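Local structure of separin (Saccharomyces cerevisiae, 5U1T) at residues E957-I969 against A1280-L1292. The protein is a caspase-like cysteine protease that cleaves a cohesin subunit at the onset of anaphase to let chromosomes segregate, held inactive by securin for most of the cell cycle. Numbering follows the deposited sequence.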
loop_
_atom_site.group_PDB
_atom_site.type_symbol
_atom_site.label_atom_id
_atom_site.label_comp_id
_atom_site.label_asym_id
_atom_site.label_seq_id
_atom_site.Cartn_x
_atom_site.Cartn_y
_atom_site.Cartn_z
ATOM N N GLU A 957 39.990 -14.596 -33.076
ATOM C CA GLU A 957 40.954 -15.296 -32.245
ATOM C C GLU A 957 42.352 -14.705 -32.390
ATOM O O GLU A 957 43.363 -15.385 -32.175
ATOM C CB GLU A 957 40.983 -16.771 -32.621
ATOM C CG GLU A 957 39.722 -17.523 -32.233
ATOM C CD GLU A 957 39.612 -18.845 -32.961
ATOM O OE1 GLU A 957 40.663 -19.309 -33.487
ATOM O OE2 GLU A 957 38.470 -19.396 -33.025
ATOM N N SER A 958 42.409 -13.441 -32.786
ATOM C CA SER A 958 43.673 -12.784 -33.036
ATOM C C SER A 958 43.726 -11.506 -32.259
ATOM O O SER A 958 42.697 -10.852 -32.062
ATOM C CB SER A 958 43.855 -12.483 -34.524
ATOM O OG SER A 958 44.411 -13.587 -35.195
ATOM N N THR A 959 44.921 -11.203 -31.788
ATOM C CA THR A 959 45.270 -9.901 -31.305
ATOM C C THR A 959 44.930 -8.888 -32.344
ATOM O O THR A 959 45.390 -8.947 -33.446
ATOM C CB THR A 959 46.753 -9.807 -31.003
ATOM O OG1 THR A 959 47.051 -10.570 -29.841
ATOM C CG2 THR A 959 47.118 -8.404 -30.738
ATOM N N LEU A 960 44.085 -7.954 -31.977
ATOM C CA LEU A 960 43.607 -6.958 -32.899
ATOM C C LEU A 960 43.951 -5.599 -32.385
ATOM O O LEU A 960 44.040 -5.381 -31.205
ATOM C CB LEU A 960 42.113 -7.050 -33.049
ATOM C CG LEU A 960 41.558 -8.169 -33.891
ATOM C CD1 LEU A 960 40.060 -8.061 -33.854
ATOM C CD2 LEU A 960 42.047 -8.023 -35.300
ATOM N N GLY A 961 44.098 -4.647 -33.278
ATOM C CA GLY A 961 44.450 -3.318 -32.865
ATOM C C GLY A 961 43.855 -2.222 -33.698
ATOM O O GLY A 961 43.260 -2.454 -34.705
ATOM N N ILE A 962 44.022 -1.004 -33.242
ATOM C CA ILE A 962 43.450 0.150 -33.893
ATOM C C ILE A 962 44.212 1.372 -33.439
ATOM O O ILE A 962 44.598 1.451 -32.312
ATOM C CB ILE A 962 41.954 0.248 -33.555
ATOM C CG1 ILE A 962 41.320 1.489 -34.115
ATOM C CG2 ILE A 962 41.727 0.204 -32.075
ATOM C CD1 ILE A 962 39.915 1.243 -34.573
ATOM N N PRO A 963 44.436 2.342 -34.303
ATOM C CA PRO A 963 44.767 2.150 -35.701
ATOM C C PRO A 963 45.982 1.308 -35.921
ATOM O O PRO A 963 46.993 1.458 -35.286
ATOM C CB PRO A 963 45.081 3.556 -36.141
ATOM C CG PRO A 963 45.696 4.161 -34.947
ATOM C CD PRO A 963 45.099 3.516 -33.749
ATOM N N SER A 964 45.871 0.416 -36.866
ATOM C CA SER A 964 46.944 -0.475 -37.172
ATOM C C SER A 964 47.433 -0.246 -38.589
ATOM O O SER A 964 48.586 -0.431 -38.878
ATOM C CB SER A 964 46.452 -1.895 -36.995
ATOM O OG SER A 964 45.321 -2.083 -37.804
ATOM N N SER A 965 46.539 0.181 -39.456
ATOM C CA SER A 965 46.840 0.416 -40.836
ATOM C C SER A 965 46.541 1.858 -41.199
ATOM O O SER A 965 45.615 2.448 -40.707
ATOM C CB SER A 965 46.058 -0.561 -41.696
ATOM O OG SER A 965 46.260 -0.372 -43.071
ATOM N N LEU A 966 47.343 2.408 -42.086
ATOM C CA LEU A 966 47.092 3.708 -42.663
ATOM C C LEU A 966 46.117 3.619 -43.803
ATOM O O LEU A 966 46.238 2.776 -44.659
ATOM C CB LEU A 966 48.390 4.297 -43.182
ATOM C CG LEU A 966 49.273 4.980 -42.158
ATOM C CD1 LEU A 966 50.658 5.204 -42.709
ATOM C CD2 LEU A 966 48.643 6.302 -41.801
ATOM N N PRO A 967 45.165 4.520 -43.838
ATOM C CA PRO A 967 44.162 4.504 -44.889
ATOM C C PRO A 967 44.654 5.123 -46.169
ATOM O O PRO A 967 45.762 5.606 -46.236
ATOM C CB PRO A 967 43.070 5.366 -44.309
ATOM C CG PRO A 967 43.792 6.337 -43.476
ATOM C CD PRO A 967 44.947 5.613 -42.889
ATOM N N VAL A 968 43.825 5.085 -47.195
ATOM C CA VAL A 968 44.184 5.658 -48.484
ATOM C C VAL A 968 44.241 7.174 -48.394
ATOM O O VAL A 968 45.181 7.793 -48.867
ATOM C CB VAL A 968 43.185 5.268 -49.577
ATOM C CG1 VAL A 968 43.889 5.193 -50.909
ATOM C CG2 VAL A 968 42.517 3.941 -49.252
ATOM N N ILE A 969 43.231 7.767 -47.768
ATOM C CA ILE A 969 43.183 9.202 -47.546
ATOM C C ILE A 969 42.602 9.458 -46.173
ATOM O O ILE A 969 42.910 10.456 -45.539
ATOM C CB ILE A 969 42.307 9.926 -48.569
ATOM C CG1 ILE A 969 42.923 9.824 -49.963
ATOM C CG2 ILE A 969 42.083 11.367 -48.149
ATOM C CD1 ILE A 969 42.014 10.275 -51.079
ATOM N N ALA A 1280 53.301 0.887 -54.317
ATOM C CA ALA A 1280 52.398 1.996 -54.034
ATOM C C ALA A 1280 51.027 1.470 -53.647
ATOM O O ALA A 1280 50.191 2.213 -53.122
ATOM C CB ALA A 1280 52.292 2.933 -55.226
ATOM N N MET A 1281 50.793 0.184 -53.881
ATOM C CA MET A 1281 49.533 -0.411 -53.473
ATOM C C MET A 1281 49.647 -1.211 -52.200
ATOM O O MET A 1281 48.638 -1.734 -51.721
ATOM C CB MET A 1281 48.985 -1.305 -54.578
ATOM C CG MET A 1281 48.670 -0.575 -55.860
ATOM S SD MET A 1281 48.694 -1.740 -57.232
ATOM C CE MET A 1281 47.974 -3.118 -56.326
ATOM N N PHE A 1282 50.854 -1.331 -51.647
ATOM C CA PHE A 1282 51.017 -2.142 -50.444
ATOM C C PHE A 1282 50.301 -1.527 -49.250
ATOM O O PHE A 1282 50.274 -0.306 -49.103
ATOM C CB PHE A 1282 52.486 -2.339 -50.084
ATOM C CG PHE A 1282 53.261 -3.166 -51.069
ATOM C CD1 PHE A 1282 52.614 -3.899 -52.064
ATOM C CD2 PHE A 1282 54.643 -3.200 -51.006
ATOM C CE1 PHE A 1282 53.353 -4.641 -52.984
ATOM C CE2 PHE A 1282 55.379 -3.937 -51.917
ATOM C CZ PHE A 1282 54.741 -4.658 -52.900
ATOM N N ILE A 1283 49.746 -2.376 -48.390
ATOM C CA ILE A 1283 49.179 -1.903 -47.126
ATOM C C ILE A 1283 50.270 -1.410 -46.187
ATOM O O ILE A 1283 51.158 -2.160 -45.831
ATOM C CB ILE A 1283 48.397 -2.997 -46.398
ATOM C CG1 ILE A 1283 47.225 -3.445 -47.234
ATOM C CG2 ILE A 1283 47.909 -2.507 -45.065
ATOM C CD1 ILE A 1283 46.663 -4.739 -46.736
ATOM N N LYS A 1284 50.192 -0.155 -45.768
ATOM C CA LYS A 1284 51.190 0.379 -44.859
ATOM C C LYS A 1284 50.700 0.290 -43.412
ATOM O O LYS A 1284 49.553 0.609 -43.113
ATOM C CB LYS A 1284 51.550 1.819 -45.253
ATOM C CG LYS A 1284 52.179 1.950 -46.687
ATOM C CD LYS A 1284 53.733 1.779 -46.740
ATOM C CE LYS A 1284 54.288 1.946 -48.183
ATOM N NZ LYS A 1284 55.740 2.425 -48.302
ATOM N N VAL A 1285 51.575 -0.191 -42.535
ATOM C CA VAL A 1285 51.275 -0.394 -41.120
ATOM C C VAL A 1285 51.573 0.870 -40.329
ATOM O O VAL A 1285 52.494 1.586 -40.659
ATOM C CB VAL A 1285 52.103 -1.573 -40.559
ATOM C CG1 VAL A 1285 52.054 -1.602 -39.085
ATOM C CG2 VAL A 1285 51.600 -2.883 -41.106
ATOM N N GLU A 1286 50.786 1.162 -39.306
ATOM C CA GLU A 1286 51.023 2.332 -38.450
ATOM C C GLU A 1286 52.389 2.317 -37.746
ATOM O O GLU A 1286 52.940 1.255 -37.462
ATOM C CB GLU A 1286 49.907 2.432 -37.412
ATOM C CG GLU A 1286 48.692 3.184 -37.894
ATOM C CD GLU A 1286 48.697 4.630 -37.425
ATOM O OE1 GLU A 1286 49.013 4.877 -36.231
ATOM O OE2 GLU A 1286 48.383 5.520 -38.249
ATOM N N ASP A 1287 52.922 3.497 -37.454
ATOM C CA ASP A 1287 54.261 3.592 -36.878
ATOM C C ASP A 1287 54.389 2.876 -35.543
ATOM O O ASP A 1287 55.425 2.255 -35.276
ATOM C CB ASP A 1287 54.677 5.047 -36.677
ATOM C CG ASP A 1287 55.136 5.704 -37.949
ATOM O OD1 ASP A 1287 55.235 5.009 -38.977
ATOM O OD2 ASP A 1287 55.398 6.919 -37.924
ATOM N N TRP A 1288 53.357 2.959 -34.705
ATOM C CA TRP A 1288 53.488 2.453 -33.347
ATOM C C TRP A 1288 53.610 0.946 -33.368
ATOM O O TRP A 1288 54.120 0.358 -32.423
ATOM C CB TRP A 1288 52.315 2.883 -32.465
ATOM C CG TRP A 1288 50.998 2.274 -32.833
ATOM C CD1 TRP A 1288 50.074 2.810 -33.669
ATOM C CD2 TRP A 1288 50.456 1.016 -32.384
ATOM N NE1 TRP A 1288 48.988 1.976 -33.772
ATOM C CE2 TRP A 1288 49.193 0.867 -32.997
ATOM C CE3 TRP A 1288 50.909 0.009 -31.523
ATOM C CZ2 TRP A 1288 48.370 -0.247 -32.775
ATOM C CZ3 TRP A 1288 50.088 -1.109 -31.308
ATOM C CH2 TRP A 1288 48.837 -1.223 -31.937
ATOM N N VAL A 1289 53.148 0.319 -34.446
ATOM C CA VAL A 1289 53.287 -1.128 -34.607
ATOM C C VAL A 1289 54.730 -1.483 -34.962
ATOM O O VAL A 1289 55.306 -2.432 -34.420
ATOM C CB VAL A 1289 52.346 -1.672 -35.695
ATOM C CG1 VAL A 1289 52.586 -3.162 -35.943
ATOM C CG2 VAL A 1289 50.880 -1.397 -35.326
ATOM N N ILE A 1290 55.292 -0.698 -35.880
ATOM C CA ILE A 1290 56.687 -0.805 -36.255
ATOM C C ILE A 1290 57.560 -0.562 -35.035
ATOM O O ILE A 1290 58.510 -1.301 -34.813
ATOM C CB ILE A 1290 57.041 0.187 -37.389
ATOM C CG1 ILE A 1290 56.077 -0.004 -38.564
ATOM C CG2 ILE A 1290 58.481 0.012 -37.860
ATOM C CD1 ILE A 1290 56.260 1.015 -39.682
ATOM N N GLU A 1291 57.213 0.444 -34.228
ATOM C CA GLU A 1291 57.998 0.797 -33.037
ATOM C C GLU A 1291 58.114 -0.354 -32.057
ATOM O O GLU A 1291 59.062 -0.432 -31.290
ATOM C CB GLU A 1291 57.400 2.004 -32.314
ATOM C CG GLU A 1291 57.630 3.318 -33.019
ATOM C CD GLU A 1291 56.819 4.451 -32.420
ATOM O OE1 GLU A 1291 56.750 5.552 -33.035
ATOM O OE2 GLU A 1291 56.248 4.234 -31.328
ATOM N N LEU A 1292 57.138 -1.249 -32.074
ATOM C CA LEU A 1292 57.146 -2.372 -31.150
ATOM C C LEU A 1292 58.372 -3.247 -31.383
ATOM O O LEU A 1292 58.883 -3.847 -30.450
ATOM C CB LEU A 1292 55.871 -3.201 -31.291
ATOM C CG LEU A 1292 54.594 -2.614 -30.690
ATOM C CD1 LEU A 1292 53.437 -3.567 -30.918
ATOM C CD2 LEU A 1292 54.801 -2.335 -29.216
#
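Trp1288 presents its indole edge to the backbone of Pro963: NE1 donates to Pro963 O at 2.6 Å, with the acceptor close to the ring plane and the nitrogen almost in line with the carbonyl bond (C=O...N 173°). A chi1 of 67°, which sets CG between the backbone N and the carbonyl carbon, carries the indole from the first turn of helix 1287-1294 up to this carbonyl, while CG2 of Val1289 covers the centre of one ring face. A leucine in place of Trp1288 would probably leave the Pro963 carbonyl without its N-H donor and strip Val1289 of the flat surface it packs on. Next along the chain, the two backbones run antiparallel. Glu1286 N, at the N-cap position, gives an almost straight bond to Ser964 O (2.7 Å), and Leu966 N reaches Lys1284 O at 3.0 Å. These bonds flank Ser965 and Val1285, a non-hydrogen-bonded pair whose CA atoms lie 4.5 Å apart. Trp1288, Val1289 and Ser964 form the buried side, which helix 1303-1320 and strand 1157-1163 also cover. Glu1286 bridges from there to the solvent side: bent at chi2 (-98°), it crosses the Pro963 ring at a slant, Glu1286 OE1 lying 3.6 Å from Pro963 CG, while its OE2 comes equally near Leu966 CD2. The loose part is beyond it, where Leu966 is exposed and Lys1284 sends its end away from the 957-969 segment, making a cation-pi contact with Tyr1263. Strand 960-962 pairs antiparallel with strand 1157-1163 of a mixed sheet; beyond it the chain passes the cis peptide before Pro963 and then joins residues 1284-1286 in a single antiparallel beta bridge at the N-terminal end of a helix.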